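Long-range contacts in transcription anti-terminator antagonist UpxZ (Bacteroides uniformis ATCC 8492, PDB 4EPZ), which probably antagonises transcription anti-termination, and so takes part in regulating capsular polysaccharide synthesis: residues N38-F49 / L66-Y75; A121-W131 / I143-E151. All blocks are in the same frame, centred on the assembly; numbering follows the deposited sequence. Where two conformers were deposited one is given.

Interaction 1. Residues N38-F49 / L66-Y75; sequences NKEVLTRSDSLF and LLMGYNATIY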
loop_
_atom_site.group_PDB
_atom_site.type_symbol
_atom_site.label_atom_id
_atom_site.label_comp_id
_atom_site.label_asym_id
_atom_site.label_seq_id
_atom_site.Cartn_x
_atom_site.Cartn_y
_atom_site.Cartn_z
ATOM N N ASN A 38 10.300 12.400 4.088
ATOM C CA ASN A 38 9.451 11.662 5.017
ATOM C C ASN A 38 8.319 12.539 5.488
ATOM O O ASN A 38 7.203 12.038 5.648
ATOM C CB ASN A 38 10.235 11.138 6.218
ATOM C CG ASN A 38 10.860 9.825 5.930
ATOM O OD1 ASN A 38 10.232 8.777 6.062
ATOM N ND2 ASN A 38 12.097 9.862 5.483
ATOM N N LYS A 39 8.606 13.855 5.693
ATOM C CA LYS A 39 7.625 14.838 6.154
ATOM C C LYS A 39 6.588 15.082 5.065
ATOM O O LYS A 39 5.402 15.142 5.356
ATOM C CB LYS A 39 8.316 16.163 6.573
ATOM C CG LYS A 39 7.385 17.273 7.087
ATOM C CD LYS A 39 6.607 16.901 8.354
ATOM C CE LYS A 39 5.907 18.088 8.975
ATOM N NZ LYS A 39 6.852 18.996 9.681
ATOM N N GLU A 40 7.043 15.247 3.825
ATOM C CA GLU A 40 6.136 15.508 2.712
ATOM C C GLU A 40 5.171 14.338 2.498
ATOM O O GLU A 40 3.987 14.570 2.236
ATOM C CB GLU A 40 6.878 15.793 1.426
ATOM C CG GLU A 40 5.914 16.348 0.389
ATOM C CD GLU A 40 6.490 16.811 -0.926
ATOM O OE1 GLU A 40 7.725 17.011 -1.014
ATOM O OE2 GLU A 40 5.694 16.951 -1.883
ATOM N N VAL A 41 5.670 13.090 2.600
ATOM C CA VAL A 41 4.790 11.913 2.463
ATOM C C VAL A 41 3.747 11.930 3.609
ATOM O O VAL A 41 2.562 11.721 3.346
ATOM C CB VAL A 41 5.565 10.569 2.372
ATOM C CG1 VAL A 41 4.635 9.364 2.533
ATOM C CG2 VAL A 41 6.336 10.472 1.048
ATOM N N LEU A 42 4.161 12.280 4.856
ATOM C CA LEU A 42 3.200 12.349 5.965
ATOM C C LEU A 42 2.173 13.454 5.713
ATOM O O LEU A 42 0.964 13.211 5.845
ATOM C CB LEU A 42 3.911 12.587 7.305
ATOM C CG LEU A 42 2.983 12.705 8.502
ATOM C CD1 LEU A 42 2.298 11.384 8.837
ATOM C CD2 LEU A 42 3.720 13.259 9.687
ATOM N N THR A 43 2.648 14.642 5.313
ATOM C CA THR A 43 1.798 15.808 5.048
ATOM C C THR A 43 0.753 15.478 3.990
ATOM O O THR A 43 -0.424 15.771 4.203
ATOM C CB THR A 43 2.647 17.013 4.660
ATOM O OG1 THR A 43 3.540 17.277 5.755
ATOM C CG2 THR A 43 1.804 18.261 4.357
ATOM N N ARG A 44 1.185 14.885 2.871
ATOM C CA ARG A 44 0.288 14.495 1.767
ATOM C C ARG A 44 -0.731 13.431 2.209
ATOM O O ARG A 44 -1.903 13.517 1.844
ATOM C CB ARG A 44 1.089 13.999 0.572
ATOM C CG ARG A 44 1.800 15.141 -0.184
ATOM C CD ARG A 44 2.609 14.547 -1.308
ATOM N NE ARG A 44 3.188 15.564 -2.195
ATOM C CZ ARG A 44 2.685 15.914 -3.379
ATOM N NH1 ARG A 44 1.554 15.376 -3.816
ATOM N NH2 ARG A 44 3.314 16.804 -4.137
ATOM N N SER A 45 -0.293 12.452 2.992
ATOM C CA SER A 45 -1.183 11.411 3.518
ATOM C C SER A 45 -2.231 12.049 4.432
ATOM O O SER A 45 -3.425 11.812 4.234
ATOM C CB SER A 45 -0.383 10.344 4.261
ATOM O OG SER A 45 0.548 9.731 3.386
ATOM N N ASP A 46 -1.796 12.927 5.359
ATOM C CA ASP A 46 -2.715 13.616 6.264
ATOM C C ASP A 46 -3.722 14.462 5.488
ATOM O O ASP A 46 -4.906 14.431 5.814
ATOM C CB ASP A 46 -1.943 14.463 7.279
ATOM C CG ASP A 46 -1.347 13.651 8.418
ATOM O OD1 ASP A 46 -1.771 12.473 8.605
ATOM O OD2 ASP A 46 -0.495 14.200 9.153
ATOM N N SER A 47 -3.282 15.183 4.438
ATOM C CA SER A 47 -4.183 16.025 3.659
ATOM C C SER A 47 -5.262 15.185 2.937
ATOM O O SER A 47 -6.427 15.579 2.897
ATOM C CB SER A 47 -3.392 16.858 2.653
ATOM O OG SER A 47 -4.254 17.649 1.857
ATOM N N LEU A 48 -4.880 14.029 2.384
ATOM C CA LEU A 48 -5.797 13.180 1.640
ATOM C C LEU A 48 -6.701 12.299 2.513
ATOM O O LEU A 48 -7.754 11.850 2.063
ATOM C CB LEU A 48 -4.980 12.281 0.706
ATOM C CG LEU A 48 -4.537 12.908 -0.628
ATOM C CD1 LEU A 48 -3.592 11.971 -1.382
ATOM C CD2 LEU A 48 -5.753 13.203 -1.558
ATOM N N PHE A 49 -6.284 12.050 3.761
ATOM C CA PHE A 49 -6.993 11.148 4.670
ATOM C C PHE A 49 -8.500 11.462 4.848
ATOM O O PHE A 49 -9.291 10.518 4.857
ATOM C CB PHE A 49 -6.302 11.148 6.033
ATOM C CG PHE A 49 -6.975 10.213 7.017
ATOM C CD1 PHE A 49 -6.863 8.833 6.878
ATOM C CD2 PHE A 49 -7.723 10.719 8.079
ATOM C CE1 PHE A 49 -7.473 7.970 7.802
ATOM C CE2 PHE A 49 -8.329 9.859 9.011
ATOM C CZ PHE A 49 -8.224 8.492 8.848
ATOM N N LEU A 66 -2.992 6.181 0.591
ATOM C CA LEU A 66 -2.966 6.423 2.045
ATOM C C LEU A 66 -2.249 5.325 2.774
ATOM O O LEU A 66 -1.445 5.621 3.662
ATOM C CB LEU A 66 -4.381 6.593 2.580
ATOM C CG LEU A 66 -5.078 7.882 2.157
ATOM C CD1 LEU A 66 -6.576 7.810 2.503
ATOM C CD2 LEU A 66 -4.386 9.121 2.810
ATOM N N LEU A 67 -2.506 4.054 2.401
ATOM C CA LEU A 67 -1.851 2.919 3.063
ATOM C C LEU A 67 -0.363 2.928 2.775
ATOM O O LEU A 67 0.460 2.700 3.672
ATOM C CB LEU A 67 -2.479 1.586 2.602
ATOM C CG LEU A 67 -2.458 0.422 3.583
ATOM C CD1 LEU A 67 -2.827 0.867 5.019
ATOM C CD2 LEU A 67 -3.391 -0.705 3.077
HETATM N N MSE A 68 -0.014 3.167 1.507
HETATM C CA MSE A 68 1.391 3.263 1.099
HETATM C C MSE A 68 2.101 4.441 1.807
HETATM O O MSE A 68 3.206 4.257 2.335
HETATM C CB MSE A 68 1.505 3.408 -0.421
HETATM C CG MSE A 68 1.103 2.139 -1.130
HETATM SE SE MSE A 68 1.420 2.286 -3.028
HETATM C CE MSE A 68 3.364 2.415 -3.014
ATOM N N GLY A 69 1.432 5.604 1.850
ATOM C CA GLY A 69 1.948 6.830 2.452
ATOM C C GLY A 69 2.263 6.651 3.921
ATOM O O GLY A 69 3.393 6.895 4.356
ATOM N N TYR A 70 1.266 6.176 4.693
ATOM C CA TYR A 70 1.466 5.968 6.133
ATOM C C TYR A 70 2.467 4.820 6.416
ATOM O O TYR A 70 3.156 4.859 7.439
ATOM C CB TYR A 70 0.138 5.746 6.858
ATOM C CG TYR A 70 -0.696 7.006 7.020
ATOM C CD1 TYR A 70 -0.175 8.140 7.637
ATOM C CD2 TYR A 70 -2.018 7.050 6.585
ATOM C CE1 TYR A 70 -0.934 9.312 7.772
ATOM C CE2 TYR A 70 -2.791 8.209 6.728
ATOM C CZ TYR A 70 -2.246 9.331 7.325
ATOM O OH TYR A 70 -3.007 10.463 7.466
ATOM N N ASN A 71 2.617 3.849 5.501
ATOM C CA ASN A 71 3.638 2.826 5.715
ATOM C C ASN A 71 5.011 3.340 5.343
ATOM O O ASN A 71 5.982 2.917 5.956
ATOM C CB ASN A 71 3.358 1.548 4.933
ATOM C CG ASN A 71 2.483 0.625 5.737
ATOM O OD1 ASN A 71 2.919 0.033 6.749
ATOM N ND2 ASN A 71 1.196 0.636 5.432
ATOM N N ALA A 72 5.102 4.222 4.333
ATOM C CA ALA A 72 6.388 4.746 3.848
ATOM C C ALA A 72 7.050 5.716 4.845
ATOM O O ALA A 72 8.265 5.654 5.050
ATOM C CB ALA A 72 6.205 5.456 2.516
ATOM N N THR A 73 6.274 6.648 5.395
ATOM C CA THR A 73 6.848 7.691 6.264
ATOM C C THR A 73 7.282 7.131 7.622
ATOM O O THR A 73 6.550 6.339 8.223
ATOM C CB THR A 73 5.895 8.902 6.423
ATOM O OG1 THR A 73 6.599 9.920 7.161
ATOM C CG2 THR A 73 4.561 8.550 7.134
ATOM N N ILE A 74 8.438 7.628 8.140
ATOM C CA ILE A 74 8.952 7.233 9.463
ATOM C C ILE A 74 8.149 7.902 10.567
ATOM O O ILE A 74 8.185 7.460 11.720
ATOM C CB ILE A 74 10.460 7.587 9.634
ATOM C CG1 ILE A 74 10.707 9.103 9.388
ATOM C CG2 ILE A 74 11.315 6.692 8.748
ATOM C CD1 ILE A 74 12.013 9.717 9.932
ATOM N N TYR A 75 7.496 9.022 10.227
ATOM C CA TYR A 75 6.783 9.824 11.221
ATOM C C TYR A 75 5.455 9.191 11.615
ATOM O O TYR A 75 4.745 8.620 10.783
ATOM C CB TYR A 75 6.605 11.240 10.694
ATOM C CG TYR A 75 7.935 11.943 10.516
ATOM C CD1 TYR A 75 8.847 12.038 11.572
ATOM C CD2 TYR A 75 8.284 12.516 9.300
ATOM C CE1 TYR A 75 10.087 12.660 11.402
ATOM C CE2 TYR A 75 9.502 13.177 9.133
ATOM C CZ TYR A 75 10.392 13.260 10.192
ATOM O OH TYR A 75 11.592 13.898 10.020
HETATM O O HOH W 1 11.327 6.265 5.442
#
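Ser45 and Gly69 mark the tight part of this contact: OG of Ser45 lies 3.4 Å from CA of Gly69, an approach that the missing side chain of the glycine makes possible. The same hydroxyl is turned back along its own helix to donate to Val41 O, which also receives the backbone N-H of Ser45 from the opposite face of its plane. Beside it, CB of Ser45 stands over one face of the Tyr70 ring in a CH-pi contact, 3.8 Å from the ring centroid. Tyr70 is a knob in a hole formed by Leu42, Ser45, Asp46 and Phe49; at its far end OH donates to Asp46 OD1 (2.6 Å), on the anti lone pair of the carboxylate. Lys83 forms a salt bridge to the same oxygen, which thus has partners from helices 56-72 and 80-92. These residues join helices 32-49 and 56-72 in a roughly antiparallel helical hairpin; over 38-49 and 66-72 the axes come within 8.7 Å, at 144° between N-to-C directions. Beyond Ala72 the second segment leaves its helix, and polar groups take over around Asn38. Thr73 OG1 donates to Asn38 O across 2.7 Å from above the carbonyl plane, while Leu42 N arrives from the other face. OD1 of Asn38 accepts Ile74 N at 3.0 Å, and a water links that oxygen to Ala72 O; ND2 turns instead to Phe34 O. Asn38 and Thr73 are themselves buried; the looser margin is formed by exposed Ile74 and by Tyr75, whose CE2 comes to 3.6 Å from CB of Asn38, while Leu42 CD2 lies against CB of Tyr75.

Interaction 2. Residues A121-W131 / I143-E151; sequences AHEAHQLIETW and IIEELRNFE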
loop_
_atom_site.group_PDB
_atom_site.type_symbol
_atom_site.label_atom_id
_atom_site.label_comp_id
_atom_site.label_asym_id
_atom_site.label_seq_id
_atom_site.Cartn_x
_atom_site.Cartn_y
_atom_site.Cartn_z
ATOM N N ALA A 121 -4.266 -12.834 0.964
ATOM C CA ALA A 121 -3.131 -13.513 0.302
ATOM C C ALA A 121 -3.643 -14.485 -0.759
ATOM O O ALA A 121 -3.123 -14.479 -1.881
ATOM C CB ALA A 121 -2.268 -14.265 1.317
ATOM N N HIS A 122 -4.712 -15.266 -0.425
ATOM C CA HIS A 122 -5.278 -16.268 -1.325
ATOM C C HIS A 122 -5.764 -15.624 -2.614
ATOM O O HIS A 122 -5.404 -16.098 -3.709
ATOM C CB HIS A 122 -6.406 -17.060 -0.650
ATOM C CG HIS A 122 -6.958 -18.141 -1.521
ATOM N ND1 HIS A 122 -6.365 -19.389 -1.581
ATOM C CD2 HIS A 122 -7.997 -18.109 -2.388
ATOM C CE1 HIS A 122 -7.074 -20.085 -2.457
ATOM N NE2 HIS A 122 -8.064 -19.364 -2.971
ATOM N N GLU A 123 -6.526 -14.513 -2.493
ATOM C CA GLU A 123 -7.016 -13.793 -3.662
ATOM C C GLU A 123 -5.846 -13.168 -4.469
ATOM O O GLU A 123 -5.857 -13.222 -5.699
ATOM C CB GLU A 123 -8.001 -12.728 -3.216
ATOM C CG GLU A 123 -8.646 -12.045 -4.397
ATOM C CD GLU A 123 -9.844 -11.189 -4.058
ATOM O OE1 GLU A 123 -10.263 -11.162 -2.877
ATOM O OE2 GLU A 123 -10.375 -10.551 -4.993
ATOM N N ALA A 124 -4.825 -12.631 -3.775
ATOM C CA ALA A 124 -3.641 -12.071 -4.411
ATOM C C ALA A 124 -2.905 -13.158 -5.230
ATOM O O ALA A 124 -2.546 -12.889 -6.380
ATOM C CB ALA A 124 -2.716 -11.477 -3.357
ATOM N N HIS A 125 -2.750 -14.395 -4.685
ATOM C CA HIS A 125 -2.114 -15.472 -5.473
ATOM C C HIS A 125 -2.952 -15.877 -6.696
ATOM O O HIS A 125 -2.375 -16.228 -7.724
ATOM C CB HIS A 125 -1.783 -16.683 -4.605
ATOM C CG HIS A 125 -0.552 -16.441 -3.795
ATOM N ND1 HIS A 125 0.706 -16.406 -4.386
ATOM C CD2 HIS A 125 -0.431 -16.096 -2.497
ATOM C CE1 HIS A 125 1.552 -16.107 -3.418
ATOM N NE2 HIS A 125 0.916 -15.943 -2.252
ATOM N N GLN A 126 -4.289 -15.789 -6.608
ATOM C CA GLN A 126 -5.163 -16.102 -7.739
ATOM C C GLN A 126 -4.973 -15.071 -8.852
ATOM O O GLN A 126 -4.987 -15.428 -10.033
ATOM C CB GLN A 126 -6.635 -16.176 -7.299
ATOM C CG GLN A 126 -6.983 -17.466 -6.554
ATOM C CD GLN A 126 -8.436 -17.527 -6.137
ATOM O OE1 GLN A 126 -8.953 -16.633 -5.464
ATOM N NE2 GLN A 126 -9.119 -18.606 -6.497
ATOM N N LEU A 127 -4.764 -13.789 -8.478
ATOM C CA LEU A 127 -4.530 -12.733 -9.468
ATOM C C LEU A 127 -3.199 -12.976 -10.167
ATOM O O LEU A 127 -3.101 -12.893 -11.402
ATOM C CB LEU A 127 -4.516 -11.357 -8.799
ATOM C CG LEU A 127 -5.712 -10.468 -8.986
ATOM C CD1 LEU A 127 -5.398 -9.078 -8.514
ATOM C CD2 LEU A 127 -6.210 -10.453 -10.468
ATOM N N ILE A 128 -2.178 -13.356 -9.383
ATOM C CA ILE A 128 -0.846 -13.640 -9.941
ATOM C C ILE A 128 -0.957 -14.734 -11.018
ATOM O O ILE A 128 -0.355 -14.608 -12.094
ATOM C CB ILE A 128 0.187 -14.045 -8.832
ATOM C CG1 ILE A 128 0.540 -12.839 -7.949
ATOM C CG2 ILE A 128 1.490 -14.600 -9.458
ATOM C CD1 ILE A 128 1.386 -13.213 -6.621
ATOM N N GLU A 129 -1.713 -15.803 -10.721
ATOM C CA GLU A 129 -1.907 -16.956 -11.620
ATOM C C GLU A 129 -2.506 -16.534 -12.968
ATOM O O GLU A 129 -2.392 -17.265 -13.938
ATOM C CB GLU A 129 -2.832 -18.000 -10.971
ATOM C CG GLU A 129 -2.221 -18.848 -9.867
ATOM C CD GLU A 129 -3.250 -19.594 -9.035
ATOM O OE1 GLU A 129 -4.217 -20.141 -9.616
ATOM O OE2 GLU A 129 -3.095 -19.619 -7.794
ATOM N N THR A 130 -3.164 -15.361 -13.031
ATOM C CA THR A 130 -3.776 -14.905 -14.293
ATOM C C THR A 130 -2.726 -14.235 -15.214
ATOM O O THR A 130 -3.004 -14.022 -16.395
ATOM C CB THR A 130 -4.946 -13.961 -14.068
ATOM O OG1 THR A 130 -4.487 -12.677 -13.620
ATOM C CG2 THR A 130 -6.033 -14.562 -13.184
ATOM N N TRP A 131 -1.531 -13.906 -14.679
ATOM C CA TRP A 131 -0.474 -13.237 -15.451
ATOM C C TRP A 131 0.381 -14.236 -16.249
ATOM O O TRP A 131 0.240 -15.453 -16.131
ATOM C CB TRP A 131 0.414 -12.401 -14.525
ATOM C CG TRP A 131 -0.312 -11.368 -13.717
ATOM C CD1 TRP A 131 -1.544 -10.824 -13.972
ATOM C CD2 TRP A 131 0.161 -10.751 -12.518
ATOM N NE1 TRP A 131 -1.853 -9.889 -13.013
ATOM C CE2 TRP A 131 -0.828 -9.835 -12.099
ATOM C CE3 TRP A 131 1.329 -10.882 -11.755
ATOM C CZ2 TRP A 131 -0.662 -9.026 -10.960
ATOM C CZ3 TRP A 131 1.504 -10.064 -10.656
ATOM C CH2 TRP A 131 0.511 -9.168 -10.255
ATOM N N ILE A 143 5.467 -6.328 -7.145
ATOM C CA ILE A 143 4.391 -6.589 -6.172
ATOM C C ILE A 143 4.467 -8.070 -5.737
ATOM O O ILE A 143 4.202 -8.358 -4.571
ATOM C CB ILE A 143 2.992 -6.170 -6.675
ATOM C CG1 ILE A 143 1.970 -6.077 -5.493
ATOM C CG2 ILE A 143 2.492 -7.077 -7.822
ATOM C CD1 ILE A 143 2.415 -4.951 -4.421
ATOM N N ILE A 144 4.855 -8.981 -6.652
ATOM C CA ILE A 144 5.047 -10.395 -6.268
ATOM C C ILE A 144 6.144 -10.499 -5.153
ATOM O O ILE A 144 5.958 -11.211 -4.146
ATOM C CB ILE A 144 5.425 -11.230 -7.513
ATOM C CG1 ILE A 144 4.205 -11.414 -8.433
ATOM C CG2 ILE A 144 6.000 -12.612 -7.094
ATOM C CD1 ILE A 144 4.654 -11.914 -9.825
ATOM N N GLU A 145 7.242 -9.753 -5.336
ATOM C CA GLU A 145 8.352 -9.711 -4.397
ATOM C C GLU A 145 7.865 -9.141 -3.060
ATOM O O GLU A 145 8.163 -9.697 -1.995
ATOM C CB GLU A 145 9.507 -8.881 -4.990
ATOM C CG GLU A 145 10.795 -8.899 -4.181
ATOM C CD GLU A 145 11.894 -7.992 -4.712
ATOM O OE1 GLU A 145 11.896 -7.691 -5.930
ATOM O OE2 GLU A 145 12.751 -7.567 -3.903
ATOM N N GLU A 146 7.092 -8.049 -3.106
ATOM C CA GLU A 146 6.567 -7.403 -1.886
ATOM C C GLU A 146 5.669 -8.362 -1.093
ATOM O O GLU A 146 5.837 -8.513 0.129
ATOM C CB GLU A 146 5.820 -6.111 -2.236
ATOM C CG GLU A 146 6.801 -5.000 -2.613
ATOM C CD GLU A 146 6.216 -3.775 -3.298
ATOM O OE1 GLU A 146 4.999 -3.536 -3.146
ATOM O OE2 GLU A 146 6.981 -3.031 -3.951
ATOM N N LEU A 147 4.751 -9.039 -1.796
ATOM C CA LEU A 147 3.861 -10.027 -1.182
ATOM C C LEU A 147 4.670 -11.150 -0.539
ATOM O O LEU A 147 4.411 -11.486 0.628
ATOM C CB LEU A 147 2.900 -10.620 -2.204
ATOM C CG LEU A 147 1.951 -11.717 -1.663
ATOM C CD1 LEU A 147 1.087 -11.203 -0.481
ATOM C CD2 LEU A 147 1.100 -12.297 -2.799
ATOM N N ARG A 148 5.655 -11.703 -1.263
ATOM C CA ARG A 148 6.468 -12.773 -0.704
ATOM C C ARG A 148 7.198 -12.310 0.571
ATOM O O ARG A 148 7.233 -13.062 1.552
ATOM C CB ARG A 148 7.467 -13.300 -1.727
ATOM C CG ARG A 148 8.156 -14.598 -1.249
ATOM C CD ARG A 148 9.303 -15.023 -2.117
ATOM N NE ARG A 148 10.368 -14.017 -2.177
ATOM C CZ ARG A 148 10.593 -13.234 -3.228
ATOM N NH1 ARG A 148 9.832 -13.329 -4.314
ATOM N NH2 ARG A 148 11.571 -12.339 -3.197
ATOM N N ASN A 149 7.739 -11.064 0.577
ATOM C CA ASN A 149 8.444 -10.539 1.743
ATOM C C ASN A 149 7.480 -10.390 2.938
ATOM O O ASN A 149 7.860 -10.722 4.059
ATOM C CB ASN A 149 9.132 -9.233 1.408
ATOM C CG ASN A 149 10.418 -9.433 0.613
ATOM O OD1 ASN A 149 11.161 -10.404 0.807
ATOM N ND2 ASN A 149 10.739 -8.501 -0.269
ATOM N N PHE A 150 6.229 -9.931 2.693
ATOM C CA PHE A 150 5.256 -9.823 3.798
ATOM C C PHE A 150 4.935 -11.222 4.365
ATOM O O PHE A 150 4.855 -11.394 5.585
ATOM C CB PHE A 150 3.970 -9.126 3.317
ATOM C CG PHE A 150 4.140 -7.641 3.056
ATOM C CD1 PHE A 150 4.781 -6.822 3.984
ATOM C CD2 PHE A 150 3.553 -7.042 1.938
ATOM C CE1 PHE A 150 4.924 -5.448 3.749
ATOM C CE2 PHE A 150 3.679 -5.666 1.719
ATOM C CZ PHE A 150 4.359 -4.883 2.627
ATOM N N GLU A 151 4.789 -12.217 3.483
ATOM C CA GLU A 151 4.469 -13.577 3.917
ATOM C C GLU A 151 5.606 -14.150 4.766
ATOM O O GLU A 151 5.354 -14.708 5.842
ATOM C CB GLU A 151 4.204 -14.485 2.713
ATOM C CG GLU A 151 2.898 -14.199 1.991
ATOM C CD GLU A 151 2.721 -14.987 0.711
ATOM O OE1 GLU A 151 3.712 -15.560 0.204
ATOM O OE2 GLU A 151 1.576 -15.058 0.227
#
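His125 and Glu151 make the only hydrogen bond between the two segments: NE2 donates to OE2 at 2.7 Å, with an N-H...O angle of 160°. The acceptor lies close to the imidazole plane and offers its syn lone pair, and ring and carboxylate are nearly coplanar, 27° apart. CD2 of Leu147 sits over one face of the imidazole, 4.0 Å from its centroid; the same methyl also meets CB of Ala124 (3.9 Å) and CD1 of Ile128, joining the imidazole to the apolar row. Farther along, Ile128 CD1 reaches Ile144 CG1 at 3.8 Å. Trp131 closes this end with the rim of its indole, CZ3 against Ile144 CD1 and CH2 against Ile143 CG2. What sets the partners in place is partly torsional: the glutamate chain runs extended beyond CG (chi2 173°), carrying its carboxylate across to the histidine. The indole, for its part, lies with one face against the preceding turn, over Leu127 O and Ile128 CA. The axes of 121-129 and 143-151 come no closer than 11.6 Å, in a roughly antiparallel pairing of helices 118-129 and 138-152, with helix 102-115 touching both through Tyr112, which meets Ala121 and Glu151.

In the fold
The two contacts illustrate how an all-helical chain can be assembled from hairpins of successive helices. Interaction 1 joins helices 32-49 and 56-72 and closes before interaction 2, between helices 118-129 and 138-152, begins. Their centres are 24 Å apart, on opposite sides of the chain's centre, and although their nearest atoms come within about 6 Å they do not touch. Helix 102-115 bridges them: its Trp110 packs on Asn71 at one hairpin and meets Phe150 edge-to-face at the other. The two separate pairings are thus joined into one compact single-chain body.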